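Local atomic coordinates of multisubunit Na+/H+ antiporter, A subunit (PDB entry 6Z16), a protein that probably works as the A subunit of a multisubunit antiporter that exchanges sodium ions for protons across the cell membrane. Residues L95-D100 with S156-A161; G201-G206 with L238-F243; W300-V305 with L337-L342. All coordinates share one frame; numbering follows the deposited sequence.

Interaction 1: residues L95-D100 with S156-A161; sequences LRISFD and SDHLIA
His158 carries the contact, its imidazole lying against the backbone of residues Arg96 to Ser98. The Ser98 carbonyl oxygen sits over one face of the ring, with O 3.3 Å from His158 CG, while Arg96 O meets CE1 at the edge, near the ring plane, at 3.6 Å. Ile97 crosses the imidazole at about a right angle, its CG2 3.7 Å from His158 NE2. CG of His158 stands anti to the backbone N (chi1 -169°), which carries the flat ring out to the strand. Exchanging the histidine for an alanine would probably leave Ile97 and the Ser98 carbonyl without the surface they rest on. On one flank Ala161, small enough to let the strand come close, puts its CB 3.8 Å from Phe99 CD1. Elsewhere the two acids Asp100 and Asp157 lie close together, packed CB to CB, with OD2 to OD2 3.6 Å apart and carboxylate planes 42° apart; such a pair is likely to repel if both are ionised. Asp157 also packs on Arg221. Behind the first shell, Ser156 OG donates to His158 O at 3.0 Å, using a lone pair in the carbonyl plane, a bond that spans the turn into helix 159-177 and is likely to steady it; His158 occupies that helix's N-cap position. Trp91 meets the Phe99 ring, which also lines a phosphatidylethanolamine pocket. Antiparallel strands 85-90 and 97-103 form a beta-hairpin, with Arg96 and Ile97 making a G1 beta bulge opposite Ile92, laid across the N-terminal end of a predicted transmembrane helix.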
loop_
_atom_site.group_PDB
_atom_site.type_symbol
_atom_site.label_atom_id
_atom_site.label_comp_id
_atom_site.label_asym_id
_atom_site.label_seq_id
_atom_site.Cartn_x
_atom_site.Cartn_y
_atom_site.Cartn_z
ATOM N N LEU A 95 -79.374 -24.638 6.858
ATOM C CA LEU A 95 -80.088 -24.404 5.609
ATOM C C LEU A 95 -81.527 -24.877 5.664
ATOM O O LEU A 95 -82.193 -24.865 4.621
ATOM C CB LEU A 95 -79.396 -25.089 4.434
ATOM C CG LEU A 95 -78.080 -24.487 3.977
ATOM C CD1 LEU A 95 -77.506 -25.307 2.856
ATOM C CD2 LEU A 95 -78.300 -23.057 3.541
ATOM N N ARG A 96 -81.981 -25.335 6.838
ATOM C CA ARG A 96 -83.379 -25.642 7.136
ATOM C C ARG A 96 -83.875 -26.799 6.261
ATOM O O ARG A 96 -84.881 -26.706 5.558
ATOM C CB ARG A 96 -84.232 -24.372 7.000
ATOM C CG ARG A 96 -85.584 -24.368 7.657
ATOM C CD ARG A 96 -86.159 -22.962 7.628
ATOM N NE ARG A 96 -86.389 -22.462 6.273
ATOM C CZ ARG A 96 -85.720 -21.453 5.727
ATOM N NH1 ARG A 96 -84.769 -20.838 6.414
ATOM N NH2 ARG A 96 -85.994 -21.061 4.491
ATOM N N ILE A 97 -83.125 -27.901 6.293
ATOM C CA ILE A 97 -83.431 -29.103 5.527
ATOM C C ILE A 97 -83.451 -30.307 6.464
ATOM O O ILE A 97 -82.497 -30.552 7.214
ATOM C CB ILE A 97 -82.432 -29.318 4.372
ATOM C CG1 ILE A 97 -82.599 -28.230 3.316
ATOM C CG2 ILE A 97 -82.601 -30.683 3.732
ATOM C CD1 ILE A 97 -81.545 -28.259 2.252
ATOM N N SER A 98 -84.543 -31.059 6.422
ATOM C CA SER A 98 -84.678 -32.254 7.228
ATOM C C SER A 98 -85.235 -33.370 6.363
ATOM O O SER A 98 -85.724 -33.143 5.258
ATOM C CB SER A 98 -85.581 -31.996 8.434
ATOM O OG SER A 98 -85.019 -31.012 9.279
ATOM N N PHE A 99 -85.123 -34.594 6.861
ATOM C CA PHE A 99 -85.937 -35.701 6.384
ATOM C C PHE A 99 -87.171 -35.713 7.266
ATOM O O PHE A 99 -87.172 -36.271 8.363
ATOM C CB PHE A 99 -85.178 -37.017 6.453
ATOM C CG PHE A 99 -84.075 -37.121 5.464
ATOM C CD1 PHE A 99 -84.345 -37.454 4.152
ATOM C CD2 PHE A 99 -82.769 -36.885 5.839
ATOM C CE1 PHE A 99 -83.331 -37.551 3.230
ATOM C CE2 PHE A 99 -81.747 -36.984 4.919
ATOM C CZ PHE A 99 -82.032 -37.317 3.613
ATOM N N ASP A 100 -88.207 -35.020 6.821
ATOM C CA ASP A 100 -89.475 -35.113 7.512
ATOM C C ASP A 100 -90.234 -36.332 7.008
ATOM O O ASP A 100 -89.962 -36.862 5.929
ATOM C CB ASP A 100 -90.313 -33.856 7.300
ATOM C CG ASP A 100 -89.699 -32.629 7.914
ATOM O OD1 ASP A 100 -88.961 -32.764 8.905
ATOM O OD2 ASP A 100 -89.967 -31.520 7.409
ATOM N N SER A 156 -92.595 -38.719 2.376
ATOM C CA SER A 156 -91.826 -37.505 2.617
ATOM C C SER A 156 -92.709 -36.275 2.754
ATOM O O SER A 156 -93.694 -36.105 2.033
ATOM C CB SER A 156 -90.820 -37.274 1.494
ATOM O OG SER A 156 -90.064 -36.106 1.735
ATOM N N ASP A 157 -92.325 -35.407 3.679
ATOM C CA ASP A 157 -92.986 -34.141 3.935
ATOM C C ASP A 157 -92.117 -32.949 3.546
ATOM O O ASP A 157 -92.636 -31.840 3.386
ATOM C CB ASP A 157 -93.381 -34.089 5.419
ATOM C CG ASP A 157 -94.073 -32.815 5.810
ATOM O OD1 ASP A 157 -95.222 -32.629 5.396
ATOM O OD2 ASP A 157 -93.463 -32.001 6.530
ATOM N N HIS A 158 -90.827 -33.162 3.331
ATOM C CA HIS A 158 -89.916 -32.126 2.879
ATOM C C HIS A 158 -89.772 -32.219 1.367
ATOM O O HIS A 158 -89.768 -33.318 0.808
ATOM C CB HIS A 158 -88.558 -32.302 3.551
ATOM C CG HIS A 158 -87.625 -31.155 3.351
ATOM N ND1 HIS A 158 -87.686 -30.009 4.113
ATOM C CD2 HIS A 158 -86.614 -30.973 2.473
ATOM C CE1 HIS A 158 -86.739 -29.178 3.723
ATOM N NE2 HIS A 158 -86.081 -29.734 2.722
ATOM N N LEU A 159 -89.642 -31.068 0.705
ATOM C CA LEU A 159 -89.612 -31.051 -0.756
ATOM C C LEU A 159 -88.271 -31.509 -1.318
ATOM O O LEU A 159 -88.234 -32.228 -2.324
ATOM C CB LEU A 159 -89.957 -29.654 -1.272
ATOM C CG LEU A 159 -91.415 -29.224 -1.129
ATOM C CD1 LEU A 159 -91.605 -27.769 -1.491
ATOM C CD2 LEU A 159 -92.292 -30.094 -1.994
ATOM N N ILE A 160 -87.162 -31.112 -0.691
ATOM C CA ILE A 160 -85.843 -31.513 -1.182
ATOM C C ILE A 160 -85.589 -32.988 -0.893
ATOM O O ILE A 160 -84.999 -33.701 -1.716
ATOM C CB ILE A 160 -84.751 -30.586 -0.598
ATOM C CG1 ILE A 160 -84.742 -29.243 -1.326
ATOM C CG2 ILE A 160 -83.356 -31.186 -0.674
ATOM C CD1 ILE A 160 -85.598 -28.176 -0.721
ATOM N N ALA A 161 -86.083 -33.487 0.244
ATOM C CA ALA A 161 -86.000 -34.916 0.530
ATOM C C ALA A 161 -86.837 -35.727 -0.450
ATOM O O ALA A 161 -86.405 -36.793 -0.911
ATOM C CB ALA A 161 -86.445 -35.187 1.964
#

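Interaction 2: residues G201-G206 with L238-F243; sequences GLLMLG and LVLILF
Phe243, whose ring meets Leu203, is held in its helix by a backbone bond from its N to Val239 O at 2.9 Å; with each helix's polar backbone thus engaged internally, apolar side chains are left to join the two. Leu203 CD1 is modelled 3.6 Å from Phe243 CE2, but that ring is poorly ordered and its position less certain. The Leu203 and Leu240 side chains cross at about a right angle, Leu203 CD2 3.8 Å from Leu240 CD2, and Leu240 CB rests on Leu203 O. Met204 starts anti to its own N (chi1 178°) and then bends at chi2 and chi3, a flexibility that brings the thioether over the neighbouring helix: SD reaches Ile241 CG2 at 4.0 Å and CE lies 3.6 Å from Ile241 O. Gly206, lacking a side chain, lets Leu240 CD1 settle 4.0 Å from its carbonyl C. Leu203 and Leu240 also touch a bound phosphatidylethanolamine, and Phe400 of another chain of the complex packs on Leu240, while Ile241 packs on Leu288 and Phe292 of helix 280-292. The axes of these short segments of helices 184-214 and 234-248 approach to 7.2 Å and run at 149°, an antiparallel transmembrane helix pair inside the membrane core shared by Mrp antiporters and complex I.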
loop_
_atom_site.group_PDB
_atom_site.type_symbol
_atom_site.label_atom_id
_atom_site.label_comp_id
_atom_site.label_asym_id
_atom_site.label_seq_id
_atom_site.Cartn_x
_atom_site.Cartn_y
_atom_site.Cartn_z
ATOM N N GLY A 201 -87.558 -34.788 -13.805
ATOM C CA GLY A 201 -87.147 -34.597 -12.423
ATOM C C GLY A 201 -86.451 -33.273 -12.182
ATOM O O GLY A 201 -86.645 -32.644 -11.140
ATOM N N LEU A 202 -85.653 -32.818 -13.151
ATOM C CA LEU A 202 -84.988 -31.525 -13.013
ATOM C C LEU A 202 -85.982 -30.371 -13.084
ATOM O O LEU A 202 -85.897 -29.418 -12.291
ATOM C CB LEU A 202 -83.908 -31.384 -14.079
ATOM C CG LEU A 202 -82.724 -32.320 -13.849
ATOM C CD1 LEU A 202 -81.797 -32.323 -15.033
ATOM C CD2 LEU A 202 -81.984 -31.904 -12.602
ATOM N N LEU A 203 -86.958 -30.448 -13.996
ATOM C CA LEU A 203 -87.969 -29.391 -13.999
ATOM C C LEU A 203 -88.888 -29.480 -12.781
ATOM O O LEU A 203 -89.376 -28.450 -12.297
ATOM C CB LEU A 203 -88.751 -29.425 -15.308
ATOM C CG LEU A 203 -87.837 -29.058 -16.484
ATOM C CD1 LEU A 203 -88.536 -29.179 -17.808
ATOM C CD2 LEU A 203 -87.258 -27.659 -16.323
ATOM N N MET A 204 -89.069 -30.686 -12.233
ATOM C CA MET A 204 -89.759 -30.860 -10.959
ATOM C C MET A 204 -89.022 -30.168 -9.819
ATOM O O MET A 204 -89.650 -29.546 -8.954
ATOM C CB MET A 204 -89.898 -32.352 -10.665
ATOM C CG MET A 204 -90.557 -32.665 -9.348
ATOM S SD MET A 204 -92.316 -32.353 -9.311
ATOM C CE MET A 204 -92.878 -33.881 -10.016
ATOM N N LEU A 205 -87.688 -30.287 -9.797
ATOM C CA LEU A 205 -86.874 -29.591 -8.801
ATOM C C LEU A 205 -87.017 -28.082 -8.914
ATOM O O LEU A 205 -87.126 -27.385 -7.896
ATOM C CB LEU A 205 -85.404 -29.981 -8.949
ATOM C CG LEU A 205 -84.425 -29.225 -8.044
ATOM C CD1 LEU A 205 -84.702 -29.479 -6.574
ATOM C CD2 LEU A 205 -82.991 -29.552 -8.392
ATOM N N GLY A 206 -87.015 -27.566 -10.147
ATOM C CA GLY A 206 -87.226 -26.137 -10.341
ATOM C C GLY A 206 -88.579 -25.665 -9.841
ATOM O O GLY A 206 -88.686 -24.605 -9.210
ATOM N N LEU A 238 -96.345 -24.079 -10.709
ATOM C CA LEU A 238 -97.426 -24.942 -11.174
ATOM C C LEU A 238 -97.034 -25.684 -12.444
ATOM O O LEU A 238 -97.135 -26.914 -12.509
ATOM C CB LEU A 238 -98.673 -24.088 -11.403
ATOM C CG LEU A 238 -100.081 -24.646 -11.594
ATOM C CD1 LEU A 238 -101.050 -23.604 -11.088
ATOM C CD2 LEU A 238 -100.390 -24.978 -13.038
ATOM N N VAL A 239 -96.520 -24.954 -13.435
ATOM C CA VAL A 239 -96.208 -25.555 -14.729
ATOM C C VAL A 239 -95.014 -26.503 -14.622
ATOM O O VAL A 239 -95.023 -27.586 -15.214
ATOM C CB VAL A 239 -95.988 -24.452 -15.782
ATOM C CG1 VAL A 239 -95.536 -25.033 -17.107
ATOM C CG2 VAL A 239 -97.267 -23.682 -15.989
ATOM N N LEU A 240 -94.007 -26.161 -13.813
ATOM C CA LEU A 240 -92.823 -27.018 -13.731
ATOM C C LEU A 240 -93.085 -28.290 -12.921
ATOM O O LEU A 240 -92.674 -29.385 -13.342
ATOM C CB LEU A 240 -91.646 -26.233 -13.158
ATOM C CG LEU A 240 -91.038 -25.168 -14.071
ATOM C CD1 LEU A 240 -90.010 -24.348 -13.335
ATOM C CD2 LEU A 240 -90.422 -25.815 -15.287
ATOM N N ILE A 241 -93.758 -28.169 -11.763
ATOM C CA ILE A 241 -94.165 -29.342 -10.984
ATOM C C ILE A 241 -95.070 -30.243 -11.808
ATOM O O ILE A 241 -94.897 -31.470 -11.838
ATOM C CB ILE A 241 -94.862 -28.904 -9.680
ATOM C CG1 ILE A 241 -93.876 -28.303 -8.687
ATOM C CG2 ILE A 241 -95.606 -30.051 -9.031
ATOM C CD1 ILE A 241 -94.560 -27.674 -7.499
ATOM N N LEU A 242 -96.009 -29.640 -12.537
ATOM C CA LEU A 242 -96.958 -30.397 -13.331
ATOM C C LEU A 242 -96.279 -31.078 -14.508
ATOM O O LEU A 242 -96.644 -32.198 -14.881
ATOM C CB LEU A 242 -98.047 -29.438 -13.785
ATOM C CG LEU A 242 -99.340 -30.006 -14.299
ATOM C CD1 LEU A 242 -99.859 -30.872 -13.205
ATOM C CD2 LEU A 242 -100.293 -28.871 -14.573
ATOM N N PHE A 243 -95.243 -30.439 -15.044
ATOM C CA PHE A 243 -94.458 -31.000 -16.132
ATOM C C PHE A 243 -93.696 -32.236 -15.672
ATOM O O PHE A 243 -93.689 -33.269 -16.354
ATOM C CB PHE A 243 -93.492 -29.927 -16.626
ATOM C CG PHE A 243 -92.887 -30.214 -17.957
ATOM C CD1 PHE A 243 -93.529 -29.814 -19.120
ATOM C CD2 PHE A 243 -91.698 -30.903 -18.049
ATOM C CE1 PHE A 243 -92.975 -30.070 -20.344
ATOM C CE2 PHE A 243 -91.151 -31.176 -19.262
ATOM C CZ PHE A 243 -91.781 -30.750 -20.415
#

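Interaction 3: residues W300-V305 with L337-L342; sequences WTVALV and LITSLL. With PTY (phosphatidylethanolamine), chain P.
An antiparallel pair of transmembrane helices, 296-316 and 323-347, meets here through Val302, Ala303, Thr339 and Ser340, and helix 296-316 also lines a phosphatidylethanolamine pocket. The axes of the two short segments come within 7.1 Å at 149°. The CA atoms of Ala303 and Ser340 are 4.0 Å apart, and the small side chains of these two residues are consistent with so close an approach. Ser340 CB packs on the backbone oxygen Ala303 O, 3.7 Å away. Val302 CG1, anti to the backbone N, reaches over to Thr339 and lies 3.3 Å from its OG1; one methyl of the branched valine thus packs against the threonine hydroxyl and the Thr339 carbonyl O. Ser340 keeps its hydroxyl within its own helix. OG stands between the backbone N and carbonyl carbon (chi1 66°) and donates to Leu337 O at 2.7 Å, tilted 32° from the carbonyl plane. That oxygen also accepts from Leu341 N, on the same face of its plane, so the buried hydroxyl has a partner within its own helix while the backbone bond is kept.

The lipid lies on the surface of helix 296-316 turned away from helix 323-347. Trp300 NE1 is 2.8 Å from the phosphate oxygen O13, while C6 of the lipid lies over one face of the indole. Leu304 CD1 touches acyl carbon C31 at 3.7 Å, and Trp448 meets the Trp300 ring. An amphipathic tryptophan at the headgroup with a leucine along the chain is consistent with a lipid site near the membrane interface, on the outer side of a close antiparallel helix pair.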
loop_
_atom_site.group_PDB
_atom_site.type_symbol
_atom_site.label_atom_id
_atom_site.label_comp_id
_atom_site.label_asym_id
_atom_site.label_seq_id
_atom_site.Cartn_x
_atom_site.Cartn_y
_atom_site.Cartn_z
ATOM N N TRP A 300 -107.601 -28.053 -15.431
ATOM C CA TRP A 300 -107.917 -28.347 -16.816
ATOM C C TRP A 300 -106.731 -28.941 -17.554
ATOM O O TRP A 300 -106.939 -29.797 -18.417
ATOM C CB TRP A 300 -108.458 -27.110 -17.524
ATOM C CG TRP A 300 -109.815 -26.704 -17.010
ATOM C CD1 TRP A 300 -110.110 -25.612 -16.259
ATOM C CD2 TRP A 300 -111.044 -27.431 -17.151
ATOM N NE1 TRP A 300 -111.447 -25.584 -15.960
ATOM C CE2 TRP A 300 -112.043 -26.694 -16.492
ATOM C CE3 TRP A 300 -111.400 -28.623 -17.790
ATOM C CZ2 TRP A 300 -113.370 -27.108 -16.447
ATOM C CZ3 TRP A 300 -112.717 -29.035 -17.739
ATOM C CH2 TRP A 300 -113.686 -28.279 -17.075
ATOM N N THR A 301 -105.495 -28.573 -17.187
ATOM C CA THR A 301 -104.324 -29.205 -17.787
ATOM C C THR A 301 -104.272 -30.688 -17.449
ATOM O O THR A 301 -104.101 -31.534 -18.342
ATOM C CB THR A 301 -103.057 -28.506 -17.307
ATOM O OG1 THR A 301 -103.133 -27.116 -17.630
ATOM C CG2 THR A 301 -101.847 -29.105 -17.987
ATOM N N VAL A 302 -104.488 -31.013 -16.167
ATOM C CA VAL A 302 -104.453 -32.397 -15.696
ATOM C C VAL A 302 -105.546 -33.225 -16.364
ATOM O O VAL A 302 -105.267 -34.286 -16.946
ATOM C CB VAL A 302 -104.573 -32.431 -14.161
ATOM C CG1 VAL A 302 -104.751 -33.806 -13.685
ATOM C CG2 VAL A 302 -103.329 -31.927 -13.535
ATOM N N ALA A 303 -106.790 -32.720 -16.342
ATOM C CA ALA A 303 -107.924 -33.458 -16.894
ATOM C C ALA A 303 -107.784 -33.679 -18.397
ATOM O O ALA A 303 -107.990 -34.799 -18.892
ATOM C CB ALA A 303 -109.220 -32.715 -16.584
ATOM N N LEU A 304 -107.394 -32.634 -19.137
ATOM C CA LEU A 304 -107.341 -32.762 -20.585
ATOM C C LEU A 304 -106.193 -33.654 -21.030
ATOM O O LEU A 304 -106.376 -34.470 -21.940
ATOM C CB LEU A 304 -107.257 -31.386 -21.238
ATOM C CG LEU A 304 -108.526 -30.531 -21.129
ATOM C CD1 LEU A 304 -108.291 -29.165 -21.736
ATOM C CD2 LEU A 304 -109.740 -31.202 -21.744
ATOM N N VAL A 305 -105.025 -33.574 -20.375
ATOM C CA VAL A 305 -103.939 -34.439 -20.834
ATOM C C VAL A 305 -104.191 -35.881 -20.408
ATOM O O VAL A 305 -103.775 -36.818 -21.106
ATOM C CB VAL A 305 -102.561 -33.923 -20.366
ATOM C CG1 VAL A 305 -102.314 -34.207 -18.920
ATOM C CG2 VAL A 305 -101.452 -34.512 -21.206
ATOM N N LEU A 337 -106.486 -42.385 -17.286
ATOM C CA LEU A 337 -107.809 -42.393 -16.668
ATOM C C LEU A 337 -107.752 -41.870 -15.233
ATOM O O LEU A 337 -108.568 -41.023 -14.830
ATOM C CB LEU A 337 -108.371 -43.814 -16.711
ATOM C CG LEU A 337 -109.848 -44.119 -16.472
ATOM C CD1 LEU A 337 -110.196 -45.356 -17.260
ATOM C CD2 LEU A 337 -110.166 -44.341 -15.011
ATOM N N ILE A 338 -106.774 -42.359 -14.458
ATOM C CA ILE A 338 -106.625 -41.955 -13.058
ATOM C C ILE A 338 -106.318 -40.465 -12.951
ATOM O O ILE A 338 -106.899 -39.757 -12.117
ATOM C CB ILE A 338 -105.540 -42.805 -12.366
ATOM C CG1 ILE A 338 -105.949 -44.274 -12.318
ATOM C CG2 ILE A 338 -105.295 -42.330 -10.952
ATOM C CD1 ILE A 338 -104.811 -45.208 -11.990
ATOM N N THR A 339 -105.450 -39.947 -13.824
ATOM C CA THR A 339 -105.122 -38.531 -13.692
ATOM C C THR A 339 -106.231 -37.616 -14.216
ATOM O O THR A 339 -106.408 -36.522 -13.676
ATOM C CB THR A 339 -103.772 -38.218 -14.347
ATOM O OG1 THR A 339 -103.443 -36.842 -14.131
ATOM C CG2 THR A 339 -103.776 -38.489 -15.805
ATOM N N SER A 340 -107.032 -38.050 -15.199
ATOM C CA SER A 340 -108.193 -37.251 -15.594
ATOM C C SER A 340 -109.225 -37.175 -14.472
ATOM O O SER A 340 -109.821 -36.109 -14.228
ATOM C CB SER A 340 -108.817 -37.831 -16.858
ATOM O OG SER A 340 -109.366 -39.105 -16.600
ATOM N N LEU A 341 -109.424 -38.287 -13.755
ATOM C CA LEU A 341 -110.281 -38.240 -12.573
ATOM C C LEU A 341 -109.698 -37.357 -11.477
ATOM O O LEU A 341 -110.452 -36.695 -10.754
ATOM C CB LEU A 341 -110.529 -39.646 -12.046
ATOM C CG LEU A 341 -111.465 -40.478 -12.906
ATOM C CD1 LEU A 341 -111.475 -41.910 -12.431
ATOM C CD2 LEU A 341 -112.855 -39.884 -12.838
ATOM N N LEU A 342 -108.367 -37.313 -11.357
ATOM C CA LEU A 342 -107.740 -36.379 -10.421
ATOM C C LEU A 342 -107.971 -34.922 -10.816
ATOM O O LEU A 342 -108.108 -34.058 -9.943
ATOM C CB LEU A 342 -106.242 -36.665 -10.315
ATOM C CG LEU A 342 -105.807 -37.915 -9.560
ATOM C CD1 LEU A 342 -104.317 -38.124 -9.707
ATOM C CD2 LEU A 342 -106.186 -37.774 -8.099
HETATM C C1 PTY P . -111.737 -23.051 -20.483
HETATM C C2 PTY P . -116.713 -21.239 -15.039
HETATM C C3 PTY P . -115.913 -22.467 -15.514
HETATM O O4 PTY P . -111.193 -24.352 -20.804
HETATM C C5 PTY P . -112.299 -21.727 -18.444
HETATM C C6 PTY P . -111.361 -22.727 -19.062
HETATM O O7 PTY P . -110.016 -22.150 -19.028
HETATM C C8 PTY P . -108.993 -22.993 -18.825
HETATM O O10 PTY P . -109.104 -24.187 -18.846
HETATM C C11 PTY P . -107.724 -22.249 -18.517
HETATM C C12 PTY P . -106.561 -22.498 -19.474
HETATM C C13 PTY P . -105.951 -23.894 -19.391
HETATM C C14 PTY P . -104.687 -24.047 -20.218
HETATM C C15 PTY P . -104.304 -25.482 -20.540
HETATM C C16 PTY P . -105.264 -26.172 -21.491
HETATM C C17 PTY P . -104.626 -27.288 -22.302
HETATM C C18 PTY P . -104.142 -28.463 -21.474
HETATM C C19 PTY P . -103.431 -29.539 -22.279
HETATM C C20 PTY P . -102.066 -29.124 -22.801
HETATM C C30 PTY P . -110.592 -24.488 -21.986
HETATM C C31 PTY P . -110.008 -25.860 -22.143
HETATM O O30 PTY P . -110.526 -23.613 -22.806
HETATM C C32 PTY P . -109.866 -26.309 -23.592
HETATM C C33 PTY P . -111.200 -26.468 -24.305
HETATM C C34 PTY P . -111.081 -26.948 -25.741
HETATM C C35 PTY P . -110.642 -28.395 -25.877
HETATM C C36 PTY P . -111.666 -29.397 -25.372
HETATM C C37 PTY P . -111.257 -30.847 -25.575
HETATM P P1 PTY P . -114.308 -23.093 -17.545
HETATM O O11 PTY P . -115.321 -22.121 -16.791
HETATM O O12 PTY P . -115.074 -23.987 -18.231
HETATM O O13 PTY P . -113.391 -23.651 -16.649
HETATM O O14 PTY P . -113.650 -22.230 -18.542
HETATM N N1 PTY P . -117.820 -21.678 -14.188
#

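In the fold
All three contacts are mostly buried, yet they differ in setting. Interaction 1 joins a hairpin to the start of helix 159-177 and depends on a histidine, carbonyls and acids; interactions 2 and 3 pair transmembrane helices, the former through large apolar side chains, the latter through small and hydroxyl-bearing ones. Helix 159-177 is followed directly by helix 184-214, which links 1 to 2 along the chain, although their centres are about 17 Å apart and they do not touch. Interactions 2 and 3 do touch, Leu242 CD1 lying 3.6 Å from Val302 CG2, so helix 234-248 bridges to helix 296-316. Each contact includes at least one residue of a phosphatidylethanolamine pocket, a different one in each case.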